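Local coordinates for photosystem II assembly protein Ycf48 (Thermosynechococcus elongatus, PDB 5OJ5) that binds the C-terminal prepropeptide of D1 and probably assists early photosystem II assembly and the replacement of photodamaged D1, at residues Tyr44-Ala49 against Leu336-Asp341; Met61-Arg66 against Pro323-Ile328; Glu195-Ser200 against Met230-Asp235; Gly236-Ile241 against Ala248-Asp253. One frame throughout, in Å; residues are numbered along the deposited sequence.

Interaction 1 (Tyr44-Ala49 against Leu336-Asp341); sequences YNPWEA and LRYVTD
Backbone hydrogen bonds tie Pro46-Glu48 to Arg337-Val339 and set the first strand of the chain beside the last, antiparallel. Glu48 and Arg337 form the hydrogen-bonded pair, with Glu48 N giving a nearly straight bond (174°) to Arg337 O and Arg337 N returning one to Glu48 O. Proline lacks an N-H, yet Pro46 still offers its O to Val339 N at 2.7 Å. Just before the strand, Asn45 OD1 accepts from Trp47 N in an Asx turn.

On one face of the sheet Glu48 and Arg337 lie side by side. Glu48 OE1 receives Arg337 NE at 2.7 Å and, weakly, NH2; it sits in the guanidinium plane, while the arginine comes from above the carboxylate plane. The bend of Arg337 at chi3 (80°) turns NE back to the acid.

The opposite face is apolar and largely aromatic. Tyr338 turns its ring edge to the Trp47 indole face in a T-shaped pair (planes 82° apart), Leu336 CB packs on Trp47 CE3, and Pro46 CB touches Tyr338 CE1 at 3.4 Å. Beyond the strands, Tyr44 OH donates to Val339 O at 2.8 Å, and Asp341 CB lies over the Tyr44 ring.

This sheet is the propeller blade in which the N-terminal strand joins three C-terminal ones, a Velcro closure. Its chemistry implies a seam sealed by backbone bonds, with a salt bridge on one face and buried apolar packing on the other.

Interaction 2 (Met61-Arg66 against Pro323-Ile328); sequences MSFIDR and PDQGFI
Met61 and Phe63 face Gln325 and Phe327 across the junction between two blades of the seven-bladed propeller. The strand portions 61-63 and 325-328 run antiparallel, 9.6 Å apart at their axes; no backbone-to-backbone hydrogen bond joins them, and every direct contact involves a side chain.

Apolar contacts gather at Met61, Phe63 and Phe327. In the conformer described, Met61 SD lies over one face of the Phe327 ring, 3.7 Å from its centroid, a Met-aromatic contact suited to a flexible, polarisable thioether; the chi3 bend (-62°) brings CE over the same ring. The Phe63 and Phe327 rings are nearly parallel but slid apart, meeting through their CE2 atoms.

Polar groups take over at the exposed Arg66. Extended from CG to NE, it grips one conformer of Asp324 end-on in a salt bridge, NH1 to OD1 and NH2 to OD2 at 2.7 Å. The extended chain of Gln325 carries its amide across the gap: NE2 donates to Arg66 O and to Gly84 O while lying over the Phe63 ring, and a water donates to both Gln325 OE1, at 2.8 Å, and Asp65 O.

Interaction 3 (Glu195-Ser200 against Met230-Asp235); sequences EYVAVS and MGFTPD
Strand portions 196-199 and 230-232 run antiparallel (168°) but stand 6.7 Å apart at their axes, and no direct hydrogen bond joins them. Their CA atoms come nearest at Val197 and Gly231, 6.4 Å apart. A water spans the gap instead, donating to Val197 O at 3.0 Å and to Met230 O at 2.9 Å; Met230 O also accepts from Asn189 ND2.

Val197 fills the middle with its two branches: CG1 touches Phe232 CE2 at 3.7 Å and also packs on Gly231 CA, while CG2 meets Met230. Val199 CG2 presses on Met230 CG, and the bend of the methionine at chi3 (71°) brings its CE to within 4.1 Å of Val197 CG2. Phe232 turns the edge of its ring to the backbone, with Tyr196 C near the ring plane.

Two propeller blades are joined here: 196-199 lies between strands 187-190 and 205-209 in one, and 227-232 is the first, edge strand of the next. Met230 also touches Tyr206 of the first blade and Met240 of its own.

Interaction 4 (Gly236-Ile241 against Ala248-Asp253); sequences GRLWMI and AFSDPD
The hairpin of strands 238-242 and 246-251 brings Trp239 and Met240 against Ala248 and Phe249. Met240 and Ala248 form its hydrogen-bonded pair, Met240 N to Ala248 O at 2.9 Å and Ala248 N to Met240 O at 3.0 Å; the small methyl of Ala248 leaves Met240 CG to pack on it.

Two residues along each strand, past the non-hydrogen-bonded pair Trp239-Phe249, Ser250 N donates to Leu238 O, but the return bond goes to a side chain: Leu238 N meets Ser250 OG at 2.9 Å, almost straight (171°). With chi1 at 67°, OG stands between the serine's own N and carbonyl carbon, a position from which it can accept the N-H of Leu238. This hairpin supplies the second and third strands of a propeller blade whose first is 227-232, and Phe249, on the third strand, touches Tyr277 of the neighbouring blade.

On the aromatic face Trp239 CB packs on Phe249 CD1 at 3.8 Å. Arg237 lays its aliphatic chain along Ser250, with CD 3.2 Å from Ser250 O, and its chi3 bend (-68°) brings NH1 to Phe249 CB at 3.6 Å. A water accepts from NH1 and donates to Ser250 O, while Arg237 NE forms a salt bridge with Asp235.

From the N terminus, strand 47-51 enters first, and its partner in interaction 1 waits until the chain's end, so this contact closes the largest loop and completes the ring of blades. Interaction 2 is nested inside it, starting from strand 58-63 and closing on 323-328; the two touch because strands 325-329 and 334-338 are neighbours in one sheet. Within both loops lie interactions 3 and 4, in series: 195-200 closes on 230-235 before 236-241 pairs with 248-253. These share a blade through strands 227-232 and 238-242. Interactions 2 and 3, at blade-to-blade junctions, have centres about 20 Å apart, whereas interactions 1 and 4 knit strands within single blades. None of them cross.

Interaction 1 (Tyr44-Ala49 against Leu336-Asp341)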
loop_
_atom_site.group_PDB
_atom_site.type_symbol
_atom_site.label_atom_id
_atom_site.label_comp_id
_atom_site.label_asym_id
_atom_site.label_seq_id
_atom_site.Cartn_x
_atom_site.Cartn_y
_atom_site.Cartn_z
ATOM N N TYR A 44 -15.866 14.882 12.362
ATOM C CA TYR A 44 -15.340 13.926 13.332
ATOM C C TYR A 44 -14.005 13.421 12.814
ATOM O O TYR A 44 -13.876 13.121 11.629
ATOM C CB TYR A 44 -16.275 12.715 13.512
ATOM C CG TYR A 44 -15.670 11.546 14.346
ATOM C CD1 TYR A 44 -15.399 11.663 15.716
ATOM C CD2 TYR A 44 -15.318 10.344 13.738
ATOM C CE1 TYR A 44 -14.848 10.603 16.446
ATOM C CE2 TYR A 44 -14.763 9.284 14.463
ATOM C CZ TYR A 44 -14.515 9.434 15.796
ATOM O OH TYR A 44 -13.961 8.395 16.528
ATOM N N ASN A 45 -13.018 13.353 13.695
ATOM C CA ASN A 45 -11.727 12.799 13.336
ATOM C C ASN A 45 -11.638 11.382 13.892
ATOM O O ASN A 45 -11.491 11.221 15.117
ATOM C CB ASN A 45 -10.612 13.630 13.933
ATOM C CG ASN A 45 -9.282 12.886 13.807
ATOM O OD1 ASN A 45 -9.033 12.197 12.796
ATOM N ND2 ASN A 45 -8.471 12.925 14.843
ATOM N N PRO A 46 -11.665 10.339 13.055
ATOM C CA PRO A 46 -11.599 8.967 13.545
ATOM C C PRO A 46 -10.174 8.481 13.741
ATOM O O PRO A 46 -9.962 7.353 14.183
ATOM C CB PRO A 46 -12.271 8.180 12.412
ATOM C CG PRO A 46 -11.924 8.955 11.168
ATOM C CD PRO A 46 -11.913 10.395 11.597
ATOM N N TRP A 47 -9.173 9.276 13.448
ATOM C CA TRP A 47 -7.804 8.782 13.411
ATOM C C TRP A 47 -7.066 9.143 14.685
ATOM O O TRP A 47 -6.926 10.318 15.024
ATOM C CB TRP A 47 -7.090 9.341 12.192
ATOM C CG TRP A 47 -7.672 8.861 10.903
ATOM C CD1 TRP A 47 -8.486 9.562 10.051
ATOM C CD2 TRP A 47 -7.515 7.574 10.311
ATOM N NE1 TRP A 47 -8.836 8.803 8.976
ATOM C CE2 TRP A 47 -8.256 7.574 9.101
ATOM C CE3 TRP A 47 -6.788 6.425 10.664
ATOM C CZ2 TRP A 47 -8.284 6.463 8.245
ATOM C CZ3 TRP A 47 -6.813 5.331 9.813
ATOM C CH2 TRP A 47 -7.557 5.364 8.608
ATOM N N GLU A 48 -6.569 8.145 15.368
ATOM C CA GLU A 48 -5.744 8.369 16.550
ATOM C C GLU A 48 -4.276 8.149 16.209
ATOM O O GLU A 48 -3.913 7.132 15.626
ATOM C CB GLU A 48 -6.197 7.448 17.667
ATOM C CG GLU A 48 -5.945 5.985 17.584
ATOM C CD GLU A 48 -6.041 5.322 18.962
ATOM O OE1 GLU A 48 -5.457 4.223 19.121
ATOM O OE2 GLU A 48 -6.684 5.899 19.893
ATOM N N ALA A 49 -3.416 9.072 16.579
ATOM C CA ALA A 49 -1.995 8.967 16.303
ATOM C C ALA A 49 -1.329 8.073 17.342
ATOM O O ALA A 49 -1.576 8.202 18.535
ATOM C CB ALA A 49 -1.319 10.334 16.297
ATOM N N LEU A 336 -1.403 6.246 12.133
ATOM C CA LEU A 336 -2.745 6.619 12.575
ATOM C C LEU A 336 -3.598 5.369 12.577
ATOM O O LEU A 336 -3.493 4.540 11.656
ATOM C CB LEU A 336 -3.390 7.644 11.650
ATOM C CG LEU A 336 -2.563 8.886 11.318
ATOM C CD1 LEU A 336 -3.370 9.796 10.359
ATOM C CD2 LEU A 336 -2.111 9.582 12.543
ATOM N N ARG A 337 -4.464 5.232 13.577
ATOM C CA ARG A 337 -5.357 4.083 13.731
ATOM C C ARG A 337 -6.808 4.566 13.697
ATOM O O ARG A 337 -7.168 5.535 14.370
ATOM C CB ARG A 337 -5.093 3.360 15.053
ATOM C CG ARG A 337 -5.977 2.129 15.250
ATOM C CD ARG A 337 -5.568 1.386 16.517
ATOM N NE ARG A 337 -6.128 2.034 17.687
ATOM C CZ ARG A 337 -7.327 1.758 18.205
ATOM N NH1 ARG A 337 -8.117 0.854 17.670
ATOM N NH2 ARG A 337 -7.752 2.423 19.252
ATOM N N TYR A 338 -7.631 3.879 12.915
ATOM C CA TYR A 338 -9.047 4.250 12.753
ATOM C C TYR A 338 -9.833 3.815 13.984
ATOM O O TYR A 338 -9.763 2.653 14.385
ATOM C CB TYR A 338 -9.620 3.563 11.508
ATOM C CG TYR A 338 -11.007 4.041 11.192
ATOM C CD1 TYR A 338 -11.196 5.143 10.388
ATOM C CD2 TYR A 338 -12.130 3.408 11.722
ATOM C CE1 TYR A 338 -12.468 5.633 10.118
ATOM C CE2 TYR A 338 -13.414 3.892 11.447
ATOM C CZ TYR A 338 -13.554 5.000 10.646
ATOM O OH TYR A 338 -14.818 5.488 10.389
ATOM N N VAL A 339 -10.596 4.739 14.557
ATOM C CA VAL A 339 -11.426 4.493 15.733
ATOM C C VAL A 339 -12.862 4.909 15.388
ATOM O O VAL A 339 -13.148 6.105 15.185
ATOM C CB VAL A 339 -10.914 5.276 16.947
ATOM C CG1 VAL A 339 -11.829 5.023 18.139
ATOM C CG2 VAL A 339 -9.470 4.879 17.263
ATOM N N THR A 340 -13.757 3.935 15.293
ATOM C CA THR A 340 -15.155 4.238 14.985
ATOM C C THR A 340 -15.740 5.208 16.008
ATOM O O THR A 340 -15.506 5.081 17.212
ATOM C CB THR A 340 -15.948 2.936 15.033
ATOM O OG1 THR A 340 -15.334 1.988 14.153
ATOM C CG2 THR A 340 -17.402 3.153 14.615
ATOM N N ASP A 341 -16.534 6.167 15.523
ATOM C CA ASP A 341 -17.285 7.092 16.382
ATOM C C ASP A 341 -18.363 6.325 17.157
ATOM O O ASP A 341 -19.290 5.796 16.549
ATOM C CB ASP A 341 -17.941 8.193 15.521
ATOM C CG ASP A 341 -18.524 9.340 16.342
ATOM O OD1 ASP A 341 -18.551 9.247 17.589
ATOM O OD2 ASP A 341 -18.949 10.351 15.731
#

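Interaction 2 (Met61-Arg66 against Pro323-Ile328)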
loop_
_atom_site.group_PDB
_atom_site.type_symbol
_atom_site.label_atom_id
_atom_site.label_comp_id
_atom_site.label_asym_id
_atom_site.label_seq_id
_atom_site.Cartn_x
_atom_site.Cartn_y
_atom_site.Cartn_z
ATOM N N MET A 61 1.594 -3.618 6.228
ATOM C CA MET A 61 0.910 -4.213 7.366
ATOM C C MET A 61 -0.074 -5.248 6.848
ATOM O O MET A 61 -0.712 -5.022 5.834
ATOM C CB MET A 61 0.231 -3.100 8.177
ATOM C CG MET A 61 -0.529 -3.553 9.414
ATOM S SD MET A 61 -1.492 -2.262 10.225
ATOM C CE MET A 61 -0.225 -1.108 10.697
ATOM N N SER A 62 -0.237 -6.343 7.591
ATOM C CA SER A 62 -1.224 -7.367 7.244
ATOM C C SER A 62 -1.692 -8.077 8.497
ATOM O O SER A 62 -0.900 -8.277 9.435
ATOM C CB SER A 62 -0.622 -8.352 6.231
ATOM O OG SER A 62 -1.591 -9.278 5.761
ATOM N N PHE A 63 -2.965 -8.458 8.521
ATOM C CA PHE A 63 -3.565 -9.112 9.660
ATOM C C PHE A 63 -3.882 -10.583 9.380
ATOM O O PHE A 63 -4.366 -10.955 8.302
ATOM C CB PHE A 63 -4.827 -8.374 10.116
ATOM C CG PHE A 63 -4.520 -7.208 11.017
ATOM C CD1 PHE A 63 -4.594 -7.326 12.404
ATOM C CD2 PHE A 63 -4.102 -6.013 10.500
ATOM C CE1 PHE A 63 -4.253 -6.273 13.235
ATOM C CE2 PHE A 63 -3.750 -4.945 11.356
ATOM C CZ PHE A 63 -3.820 -5.095 12.713
ATOM N N ILE A 64 -3.648 -11.412 10.390
ATOM C CA ILE A 64 -4.124 -12.792 10.407
ATOM C C ILE A 64 -5.624 -12.832 10.635
ATOM O O ILE A 64 -6.355 -13.570 9.975
ATOM C CB ILE A 64 -3.394 -13.540 11.533
ATOM C CG1 ILE A 64 -1.916 -13.673 11.170
ATOM C CG2 ILE A 64 -4.041 -14.911 11.787
ATOM C CD1 ILE A 64 -0.917 -13.686 12.225
ATOM N N ASP A 65 -6.082 -12.067 11.611
ATOM C CA ASP A 65 -7.483 -12.004 11.988
ATOM C C ASP A 65 -7.716 -10.592 12.517
ATOM O O ASP A 65 -6.893 -9.695 12.316
ATOM C CB ASP A 65 -7.846 -13.140 12.943
ATOM C CG ASP A 65 -7.057 -13.101 14.233
ATOM O OD1 ASP A 65 -6.688 -12.031 14.707
ATOM O OD2 ASP A 65 -6.868 -14.153 14.850
ATOM N N ARG A 66 -8.854 -10.354 13.155
ATOM C CA ARG A 66 -9.159 -8.996 13.567
ATOM C C ARG A 66 -8.142 -8.455 14.589
ATOM O O ARG A 66 -7.925 -7.245 14.674
ATOM C CB ARG A 66 -10.562 -8.996 14.195
ATOM C CG ARG A 66 -10.928 -7.755 14.991
ATOM C CD ARG A 66 -12.425 -7.589 15.079
ATOM N NE ARG A 66 -12.845 -6.231 15.434
ATOM C CZ ARG A 66 -13.146 -5.261 14.562
ATOM N NH1 ARG A 66 -13.045 -5.446 13.244
ATOM N NH2 ARG A 66 -13.548 -4.085 15.025
ATOM N N PRO A 323 -14.404 -2.065 7.424
ATOM C CA PRO A 323 -14.918 -0.714 7.681
ATOM C C PRO A 323 -14.646 -0.179 9.062
ATOM O O PRO A 323 -14.821 1.022 9.260
ATOM C CB PRO A 323 -16.410 -0.835 7.384
ATOM C CG PRO A 323 -16.466 -1.881 6.314
ATOM C CD PRO A 323 -15.429 -2.904 6.779
ATOM N N ASP A 324 -14.250 -0.971 10.047
ATOM C CA ASP A 324 -13.901 -0.342 11.319
ATOM C C ASP A 324 -12.475 -0.667 11.759
ATOM O O ASP A 324 -12.161 -0.580 12.954
ATOM C CB ASP A 324 -14.910 -0.630 12.431
ATOM C CG ASP A 324 -14.770 -2.017 12.961
ATOM O OD1 ASP A 324 -14.222 -2.863 12.232
ATOM O OD2 ASP A 324 -15.242 -2.278 14.076
ATOM N N GLN A 325 -11.592 -1.021 10.826
ATOM C CA GLN A 325 -10.198 -1.240 11.199
ATOM C C GLN A 325 -9.327 -0.746 10.065
ATOM O O GLN A 325 -9.452 -1.224 8.922
ATOM C CB GLN A 325 -9.919 -2.706 11.456
ATOM C CG GLN A 325 -8.518 -2.957 11.967
ATOM C CD GLN A 325 -8.265 -4.414 12.268
ATOM O OE1 GLN A 325 -8.778 -5.278 11.583
ATOM N NE2 GLN A 325 -7.464 -4.686 13.283
ATOM N N GLY A 326 -8.452 0.201 10.365
ATOM C CA GLY A 326 -7.609 0.788 9.339
ATOM C C GLY A 326 -6.478 1.573 9.934
ATOM O O GLY A 326 -6.524 1.979 11.099
ATOM N N PHE A 327 -5.456 1.782 9.112
ATOM C CA PHE A 327 -4.224 2.401 9.537
ATOM C C PHE A 327 -3.688 3.275 8.429
ATOM O O PHE A 327 -3.849 2.990 7.238
ATOM C CB PHE A 327 -3.168 1.347 9.903
ATOM C CG PHE A 327 -3.568 0.541 11.058
ATOM C CD1 PHE A 327 -3.228 0.895 12.334
ATOM C CD2 PHE A 327 -4.364 -0.596 10.838
ATOM C CE1 PHE A 327 -3.697 0.101 13.394
ATOM C CE2 PHE A 327 -4.814 -1.360 11.860
ATOM C CZ PHE A 327 -4.487 -1.017 13.100
ATOM N N ILE A 328 -3.019 4.333 8.831
ATOM C CA ILE A 328 -2.279 5.177 7.897
ATOM C C ILE A 328 -0.828 5.189 8.348
ATOM O O ILE A 328 -0.533 5.402 9.530
ATOM C CB ILE A 328 -2.851 6.594 7.849
ATOM C CG1 ILE A 328 -4.271 6.493 7.269
ATOM C CG2 ILE A 328 -1.979 7.492 7.009
ATOM C CD1 ILE A 328 -5.034 7.788 7.216
HETATM O O HOH W 1 -8.037 -7.669 10.418
#

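Interaction 3 (Glu195-Ser200 against Met230-Asp235)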
loop_
_atom_site.group_PDB
_atom_site.type_symbol
_atom_site.label_atom_id
_atom_site.label_comp_id
_atom_site.label_asym_id
_atom_site.label_seq_id
_atom_site.Cartn_x
_atom_site.Cartn_y
_atom_site.Cartn_z
ATOM N N GLU A 195 -5.818 -8.300 -10.558
ATOM C CA GLU A 195 -5.204 -7.412 -11.532
ATOM C C GLU A 195 -4.249 -6.467 -10.827
ATOM O O GLU A 195 -4.388 -6.191 -9.631
ATOM C CB GLU A 195 -6.294 -6.569 -12.183
ATOM C CG GLU A 195 -7.363 -7.406 -12.715
ATOM C CD GLU A 195 -8.733 -6.703 -12.775
ATOM O OE1 GLU A 195 -9.273 -6.072 -11.753
ATOM O OE2 GLU A 195 -9.304 -6.852 -13.891
ATOM N N TYR A 196 -3.275 -5.956 -11.575
ATOM C CA TYR A 196 -2.350 -4.964 -11.033
ATOM C C TYR A 196 -2.282 -3.760 -11.946
ATOM O O TYR A 196 -2.468 -3.860 -13.158
ATOM C CB TYR A 196 -0.942 -5.575 -10.875
ATOM C CG TYR A 196 -0.845 -6.658 -9.825
ATOM C CD1 TYR A 196 -0.467 -6.336 -8.520
ATOM C CD2 TYR A 196 -1.139 -7.990 -10.114
ATOM C CE1 TYR A 196 -0.314 -7.309 -7.542
ATOM C CE2 TYR A 196 -1.001 -8.978 -9.117
ATOM C CZ TYR A 196 -0.575 -8.628 -7.851
ATOM O OH TYR A 196 -0.418 -9.621 -6.904
ATOM N N VAL A 197 -1.956 -2.626 -11.319
ATOM C CA VAL A 197 -1.682 -1.382 -12.029
ATOM C C VAL A 197 -0.389 -0.812 -11.483
ATOM O O VAL A 197 -0.186 -0.753 -10.265
ATOM C CB VAL A 197 -2.872 -0.400 -11.949
ATOM C CG1 VAL A 197 -3.195 0.087 -10.526
ATOM C CG2 VAL A 197 -2.603 0.824 -12.848
ATOM N N ALA A 198 0.502 -0.408 -12.391
ATOM C CA ALA A 198 1.829 0.080 -12.042
ATOM C C ALA A 198 2.080 1.412 -12.735
ATOM O O ALA A 198 1.889 1.533 -13.951
ATOM C CB ALA A 198 2.885 -0.905 -12.495
ATOM N N VAL A 199 2.545 2.383 -11.999
ATOM C CA VAL A 199 2.931 3.681 -12.548
ATOM C C VAL A 199 4.384 3.625 -12.972
ATOM O O VAL A 199 5.236 3.116 -12.238
ATOM C CB VAL A 199 2.685 4.789 -11.511
ATOM C CG1 VAL A 199 3.161 6.139 -12.072
ATOM C CG2 VAL A 199 1.183 4.847 -11.158
ATOM N N SER A 200 4.701 4.153 -14.162
ATOM C CA SER A 200 6.076 4.141 -14.664
ATOM C C SER A 200 6.973 5.019 -13.784
ATOM O O SER A 200 6.495 5.864 -13.021
ATOM C CB SER A 200 6.094 4.595 -16.118
ATOM O OG SER A 200 5.838 5.997 -16.251
ATOM N N MET A 230 -1.693 5.061 -8.578
ATOM C CA MET A 230 -2.945 4.589 -9.170
ATOM C C MET A 230 -3.382 3.353 -8.421
ATOM O O MET A 230 -2.537 2.588 -7.921
ATOM C CB MET A 230 -2.812 4.210 -10.635
ATOM C CG MET A 230 -2.502 5.404 -11.512
ATOM S SD MET A 230 -2.342 4.985 -13.266
ATOM C CE MET A 230 -4.043 4.633 -13.636
ATOM N N GLY A 231 -4.695 3.101 -8.408
ATOM C CA GLY A 231 -5.253 1.910 -7.798
ATOM C C GLY A 231 -6.647 1.666 -8.259
ATOM O O GLY A 231 -7.108 2.278 -9.227
ATOM N N PHE A 232 -7.319 0.752 -7.567
ATOM C CA PHE A 232 -8.649 0.307 -7.947
ATOM C C PHE A 232 -9.687 0.806 -6.971
ATOM O O PHE A 232 -9.418 0.909 -5.775
ATOM C CB PHE A 232 -8.681 -1.226 -7.996
ATOM C CG PHE A 232 -7.731 -1.792 -9.010
ATOM C CD1 PHE A 232 -8.148 -1.991 -10.307
ATOM C CD2 PHE A 232 -6.409 -2.114 -8.665
ATOM C CE1 PHE A 232 -7.265 -2.493 -11.263
ATOM C CE2 PHE A 232 -5.531 -2.616 -9.632
ATOM C CZ PHE A 232 -5.967 -2.811 -10.899
ATOM N N THR A 233 -10.876 1.132 -7.487
ATOM C CA THR A 233 -12.007 1.444 -6.622
ATOM C C THR A 233 -12.745 0.166 -6.267
ATOM O O THR A 233 -12.480 -0.872 -6.864
ATOM C CB THR A 233 -12.970 2.373 -7.349
ATOM O OG1 THR A 233 -13.677 1.606 -8.338
ATOM C CG2 THR A 233 -12.270 3.566 -7.985
ATOM N N PRO A 234 -13.705 0.192 -5.339
ATOM C CA PRO A 234 -14.483 -1.008 -5.012
ATOM C C PRO A 234 -15.646 -1.254 -5.951
ATOM O O PRO A 234 -16.514 -2.077 -5.654
ATOM C CB PRO A 234 -15.013 -0.721 -3.596
ATOM C CG PRO A 234 -14.489 0.559 -3.196
ATOM C CD PRO A 234 -13.947 1.266 -4.369
ATOM N N ASP A 235 -15.669 -0.588 -7.090
ATOM C CA ASP A 235 -16.724 -0.784 -8.069
ATOM C C ASP A 235 -16.163 -0.992 -9.465
ATOM O O ASP A 235 -16.886 -0.867 -10.446
ATOM C CB ASP A 235 -17.751 0.341 -8.066
ATOM C CG ASP A 235 -17.105 1.705 -8.154
ATOM O OD1 ASP A 235 -16.132 1.882 -8.896
ATOM O OD2 ASP A 235 -17.549 2.615 -7.427
HETATM O O HOH W 2 0.088 2.007 -9.105
#

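Interaction 4 (Gly236-Ile241 against Ala248-Asp253)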
loop_
_atom_site.group_PDB
_atom_site.type_symbol
_atom_site.label_atom_id
_atom_site.label_comp_id
_atom_site.label_asym_id
_atom_site.label_seq_id
_atom_site.Cartn_x
_atom_site.Cartn_y
_atom_site.Cartn_z
ATOM N N GLY A 236 -14.902 -1.364 -9.587
ATOM C CA GLY A 236 -14.393 -1.792 -10.872
ATOM C C GLY A 236 -13.791 -0.692 -11.717
ATOM O O GLY A 236 -13.623 -0.886 -12.930
ATOM N N ARG A 237 -13.465 0.443 -11.134
ATOM C CA ARG A 237 -12.794 1.543 -11.816
ATOM C C ARG A 237 -11.365 1.662 -11.302
ATOM O O ARG A 237 -10.968 1.013 -10.326
ATOM C CB ARG A 237 -13.557 2.851 -11.590
ATOM C CG ARG A 237 -14.956 2.872 -12.222
ATOM C CD ARG A 237 -15.679 4.172 -11.869
ATOM N NE ARG A 237 -15.976 4.183 -10.449
ATOM C CZ ARG A 237 -15.953 5.253 -9.649
ATOM N NH1 ARG A 237 -15.638 6.477 -10.084
ATOM N NH2 ARG A 237 -16.228 5.080 -8.373
ATOM N N LEU A 238 -10.602 2.517 -11.969
ATOM C CA LEU A 238 -9.292 2.961 -11.529
ATOM C C LEU A 238 -9.386 4.378 -10.989
ATOM O O LEU A 238 -10.215 5.187 -11.423
ATOM C CB LEU A 238 -8.288 2.940 -12.670
ATOM C CG LEU A 238 -7.885 1.597 -13.318
ATOM C CD1 LEU A 238 -7.119 1.808 -14.662
ATOM C CD2 LEU A 238 -7.052 0.833 -12.379
ATOM N N TRP A 239 -8.457 4.688 -10.079
ATOM C CA TRP A 239 -8.211 6.053 -9.649
ATOM C C TRP A 239 -6.755 6.386 -9.935
ATOM O O TRP A 239 -5.901 5.504 -9.990
ATOM C CB TRP A 239 -8.549 6.268 -8.153
ATOM C CG TRP A 239 -7.844 5.362 -7.185
ATOM C CD1 TRP A 239 -8.346 4.222 -6.608
ATOM C CD2 TRP A 239 -6.522 5.525 -6.667
ATOM N NE1 TRP A 239 -7.428 3.671 -5.753
ATOM C CE2 TRP A 239 -6.293 4.446 -5.776
ATOM C CE3 TRP A 239 -5.502 6.474 -6.843
ATOM C CZ2 TRP A 239 -5.097 4.290 -5.081
ATOM C CZ3 TRP A 239 -4.292 6.298 -6.158
ATOM C CH2 TRP A 239 -4.103 5.209 -5.295
ATOM N N MET A 240 -6.485 7.681 -10.064
ATOM C CA MET A 240 -5.133 8.190 -10.181
ATOM C C MET A 240 -4.928 9.416 -9.311
ATOM O O MET A 240 -5.833 10.247 -9.165
ATOM C CB MET A 240 -4.743 8.532 -11.648
ATOM C CG MET A 240 -5.595 9.593 -12.302
ATOM S SD MET A 240 -5.005 10.080 -13.939
ATOM C CE MET A 240 -4.977 8.611 -14.827
ATOM N N ILE A 241 -3.719 9.533 -8.788
ATOM C CA ILE A 241 -3.175 10.749 -8.185
ATOM C C ILE A 241 -2.089 11.254 -9.125
ATOM O O ILE A 241 -1.191 10.485 -9.499
ATOM C CB ILE A 241 -2.568 10.475 -6.803
ATOM C CG1 ILE A 241 -3.655 10.051 -5.820
ATOM C CG2 ILE A 241 -1.805 11.721 -6.323
ATOM C CD1 ILE A 241 -3.096 9.495 -4.506
ATOM N N ALA A 248 -8.177 11.773 -10.359
ATOM C CA ALA A 248 -9.230 11.465 -11.323
ATOM C C ALA A 248 -9.634 10.003 -11.218
ATOM O O ALA A 248 -8.924 9.174 -10.632
ATOM C CB ALA A 248 -8.801 11.796 -12.766
ATOM N N PHE A 249 -10.797 9.688 -11.787
ATOM C CA PHE A 249 -11.364 8.347 -11.785
ATOM C C PHE A 249 -11.716 7.945 -13.206
ATOM O O PHE A 249 -12.170 8.768 -14.012
ATOM C CB PHE A 249 -12.648 8.304 -10.939
ATOM C CG PHE A 249 -12.425 8.686 -9.508
ATOM C CD1 PHE A 249 -12.056 7.727 -8.597
ATOM C CD2 PHE A 249 -12.518 9.998 -9.086
ATOM C CE1 PHE A 249 -11.819 8.071 -7.250
ATOM C CE2 PHE A 249 -12.283 10.341 -7.747
ATOM C CZ PHE A 249 -11.927 9.367 -6.832
ATOM N N SER A 250 -11.549 6.660 -13.502
ATOM C CA SER A 250 -11.846 6.180 -14.837
ATOM C C SER A 250 -13.361 6.043 -15.051
ATOM O O SER A 250 -14.157 5.928 -14.110
ATOM C CB SER A 250 -11.116 4.862 -15.107
ATOM O OG SER A 250 -11.607 3.818 -14.306
ATOM N N ASP A 251 -13.735 6.076 -16.330
ATOM C CA ASP A 251 -15.133 6.001 -16.760
ATOM C C ASP A 251 -15.675 4.605 -16.478
ATOM O O ASP A 251 -14.991 3.613 -16.760
ATOM C CB ASP A 251 -15.124 6.279 -18.276
ATOM C CG ASP A 251 -16.455 5.973 -18.983
ATOM O OD1 ASP A 251 -16.447 5.911 -20.234
ATOM O OD2 ASP A 251 -17.497 5.810 -18.327
ATOM N N PRO A 252 -16.881 4.473 -15.917
ATOM C CA PRO A 252 -17.410 3.115 -15.712
ATOM C C PRO A 252 -17.562 2.308 -16.995
ATOM O O PRO A 252 -17.397 1.085 -16.963
ATOM C CB PRO A 252 -18.750 3.354 -14.995
ATOM C CG PRO A 252 -19.033 4.819 -15.156
ATOM C CD PRO A 252 -17.708 5.496 -15.256
ATOM N N ASP A 253 -17.786 2.960 -18.134
ATOM C CA ASP A 253 -18.023 2.251 -19.389
ATOM C C ASP A 253 -16.747 1.918 -20.151
ATOM O O ASP A 253 -16.792 1.121 -21.098
ATOM C CB ASP A 253 -18.955 3.079 -20.280
ATOM C CG ASP A 253 -20.187 3.562 -19.534
ATOM O OD1 ASP A 253 -21.049 2.717 -19.210
ATOM O OD2 ASP A 253 -20.292 4.779 -19.257
HETATM O O HOH W 3 -15.996 7.454 -12.748
#